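Local coordinates for protein Cbm77-rfpl (Ruminococcus flavefaciens, PDB 5FU5) that probably binds pectin as a family 77 carbohydrate-binding module, a non-catalytic module linked to the bacterium's cellulosome, at residues A[65-70]-A[108-113]. Numbering follows the deposited sequence. Where two conformers were deposited one is given.
Sequences TLVFAE and LFYMEY
Val67 and Leu108 bury the most surface between these antiparallel strands: Leu108 CD1 lies 3.5 Å from Val67 O, and Phe109 and Tyr110 both face Val67 in a classic beta bulge. The carbonyl O of Val67 takes a short bond from Phe109 N (2.7 Å, 165° at the hydrogen) and a weak, bent one from Tyr110 N (3.4 Å). The extra residue shifts the register by one, pairing Phe68 with Leu108. Val67 N in turn donates to Tyr110 O, and Thr65, next in buried area, forms a reciprocal backbone pair with Glu112, its N reaching Glu112 O at 2.8 Å.

Among the paired residues, Leu66, Phe68, Leu108 and Met111 share one face of the sheet. With CG anti to the backbone N (chi1 180°), Leu108 carries CD1 back across the strand and over the face of the Phe68 ring. This CH-pi contact measures 4.0 Å from CD1 to the ring centroid. Replacing Phe68 by an alanine is likely to strip the aromatic face from Leu108 CD1 and open a gap beside it. Further along that face, Leu66 CD2 presses tightly on Met111 CB (3.5 Å), and Ile54 of strand 53-58 touches Leu108 and Met111. Thr65, Val67, Tyr110 and Glu112 take the other face, where Val67 CG2 lies at the edge of the Tyr110 ring, which also meets Tyr37. Beyond the bulge, Ala69 CB approaches Phe109 CE1 obliquely (3.5 Å).

Strand 107-116 thereby joins strand 62-68 within the module's antiparallel beta framework. The contact is buried and its side-chain part largely apolar: backbone bonds tie the strands together, and the side chains add aliphatic and CH-pi contacts.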
loop_
_atom_site.group_PDB
_atom_site.type_symbol
_atom_site.label_atom_id
_atom_site.label_comp_id
_atom_site.label_asym_id
_atom_site.label_seq_id
_atom_site.Cartn_x
_atom_site.Cartn_y
_atom_site.Cartn_z
ATOM N N THR A 65 1.772 5.834 -0.283
ATOM C CA THR A 65 1.473 5.521 -1.656
ATOM C C THR A 65 1.188 4.054 -1.813
ATOM O O THR A 65 1.918 3.197 -1.303
ATOM C CB THR A 65 2.675 5.904 -2.573
ATOM O OG1 THR A 65 2.953 7.292 -2.480
ATOM C CG2 THR A 65 2.453 5.552 -4.027
ATOM N N LEU A 66 0.089 3.738 -2.485
ATOM C CA LEU A 66 -0.406 2.366 -2.726
ATOM C C LEU A 66 -0.609 2.189 -4.207
ATOM O O LEU A 66 -1.261 3.015 -4.836
ATOM C CB LEU A 66 -1.726 2.077 -2.006
ATOM C CG LEU A 66 -1.719 2.281 -0.520
ATOM C CD1 LEU A 66 -3.161 2.130 -0.032
ATOM C CD2 LEU A 66 -0.792 1.319 0.181
ATOM N N VAL A 67 -0.020 1.140 -4.796
ATOM C CA VAL A 67 -0.042 0.944 -6.258
ATOM C C VAL A 67 -0.790 -0.351 -6.578
ATOM O O VAL A 67 -0.415 -1.433 -6.058
ATOM C CB VAL A 67 1.382 0.867 -6.837
ATOM C CG1 VAL A 67 1.363 0.632 -8.350
ATOM C CG2 VAL A 67 2.224 2.078 -6.434
ATOM N N PHE A 68 -1.865 -0.232 -7.378
ATOM C CA PHE A 68 -2.750 -1.325 -7.754
ATOM C C PHE A 68 -2.674 -1.641 -9.269
ATOM O O PHE A 68 -2.167 -0.822 -10.061
ATOM C CB PHE A 68 -4.199 -0.964 -7.394
ATOM C CG PHE A 68 -4.403 -0.645 -5.949
ATOM C CD1 PHE A 68 -4.106 0.636 -5.448
ATOM C CD2 PHE A 68 -4.923 -1.612 -5.071
ATOM C CE1 PHE A 68 -4.346 0.943 -4.129
ATOM C CE2 PHE A 68 -5.166 -1.293 -3.735
ATOM C CZ PHE A 68 -4.867 -0.025 -3.269
ATOM N N ALA A 69 -3.226 -2.791 -9.666
ATOM C CA ALA A 69 -3.451 -3.075 -11.098
ATOM C C ALA A 69 -4.529 -2.171 -11.713
ATOM O O ALA A 69 -4.450 -1.801 -12.893
ATOM C CB ALA A 69 -3.818 -4.530 -11.315
ATOM N N GLU A 70 -5.545 -1.888 -10.900
ATOM C CA GLU A 70 -6.781 -1.254 -11.364
ATOM C C GLU A 70 -6.642 0.288 -11.314
ATOM O O GLU A 70 -6.316 0.852 -10.265
ATOM C CB GLU A 70 -7.930 -1.723 -10.453
ATOM C CG GLU A 70 -8.239 -3.228 -10.535
ATOM C CD GLU A 70 -7.383 -4.129 -9.642
ATOM O OE1 GLU A 70 -6.571 -3.637 -8.855
ATOM O OE2 GLU A 70 -7.544 -5.363 -9.735
ATOM N N LEU A 108 -3.346 -5.149 -4.787
ATOM C CA LEU A 108 -2.283 -4.266 -4.340
ATOM C C LEU A 108 -0.877 -4.838 -4.667
ATOM O O LEU A 108 -0.567 -5.959 -4.252
ATOM C CB LEU A 108 -2.421 -4.032 -2.841
ATOM C CG LEU A 108 -1.375 -3.122 -2.149
ATOM C CD1 LEU A 108 -1.400 -1.710 -2.726
ATOM C CD2 LEU A 108 -1.531 -3.140 -0.657
ATOM N N PHE A 109 -0.057 -4.045 -5.352
ATOM C CA PHE A 109 1.279 -4.527 -5.798
ATOM C C PHE A 109 2.492 -3.906 -5.122
ATOM O O PHE A 109 3.581 -4.511 -5.082
ATOM C CB PHE A 109 1.397 -4.380 -7.314
ATOM C CG PHE A 109 0.519 -5.320 -8.099
ATOM C CD1 PHE A 109 -0.848 -5.099 -8.237
ATOM C CD2 PHE A 109 1.036 -6.415 -8.764
ATOM C CE1 PHE A 109 -1.646 -5.967 -8.934
ATOM C CE2 PHE A 109 0.238 -7.252 -9.500
ATOM C CZ PHE A 109 -1.106 -7.044 -9.602
ATOM N N TYR A 110 2.357 -2.707 -4.590
ATOM C CA TYR A 110 3.491 -1.959 -4.038
ATOM C C TYR A 110 2.976 -0.948 -3.045
ATOM O O TYR A 110 1.896 -0.376 -3.252
ATOM C CB TYR A 110 4.255 -1.260 -5.182
ATOM C CG TYR A 110 5.611 -0.638 -4.783
ATOM C CD1 TYR A 110 6.749 -1.412 -4.630
ATOM C CD2 TYR A 110 5.712 0.740 -4.581
ATOM C CE1 TYR A 110 7.942 -0.812 -4.279
ATOM C CE2 TYR A 110 6.879 1.347 -4.211
ATOM C CZ TYR A 110 7.991 0.591 -4.082
ATOM O OH TYR A 110 9.141 1.273 -3.714
ATOM N N MET A 111 3.753 -0.698 -2.011
ATOM C CA MET A 111 3.429 0.397 -1.133
ATOM C C MET A 111 4.650 1.042 -0.536
ATOM O O MET A 111 5.725 0.424 -0.426
ATOM C CB MET A 111 2.414 -0.025 -0.080
ATOM C CG MET A 111 2.859 -1.063 0.895
ATOM S SD MET A 111 1.573 -1.551 2.078
ATOM C CE MET A 111 2.545 -2.925 2.647
ATOM N N GLU A 112 4.507 2.344 -0.256
ATOM C CA GLU A 112 5.562 3.149 0.317
ATOM C C GLU A 112 4.990 4.120 1.322
ATOM O O GLU A 112 3.926 4.664 1.098
ATOM C CB GLU A 112 6.311 3.940 -0.766
ATOM C CG GLU A 112 7.016 5.137 -0.173
ATOM C CD GLU A 112 8.033 5.769 -1.053
ATOM O OE1 GLU A 112 7.974 5.594 -2.297
ATOM O OE2 GLU A 112 8.889 6.435 -0.450
ATOM N N TYR A 113 5.712 4.327 2.414
ATOM C CA TYR A 113 5.397 5.376 3.362
ATOM C C TYR A 113 6.616 6.275 3.429
ATOM O O TYR A 113 7.691 5.821 3.822
ATOM C CB TYR A 113 5.021 4.851 4.768
ATOM C CG TYR A 113 4.595 5.982 5.641
ATOM C CD1 TYR A 113 3.392 6.653 5.368
ATOM C CD2 TYR A 113 5.413 6.500 6.634
ATOM C CE1 TYR A 113 3.009 7.756 6.105
ATOM C CE2 TYR A 113 5.037 7.632 7.372
ATOM C CZ TYR A 113 3.784 8.226 7.102
ATOM O OH TYR A 113 3.386 9.337 7.803
#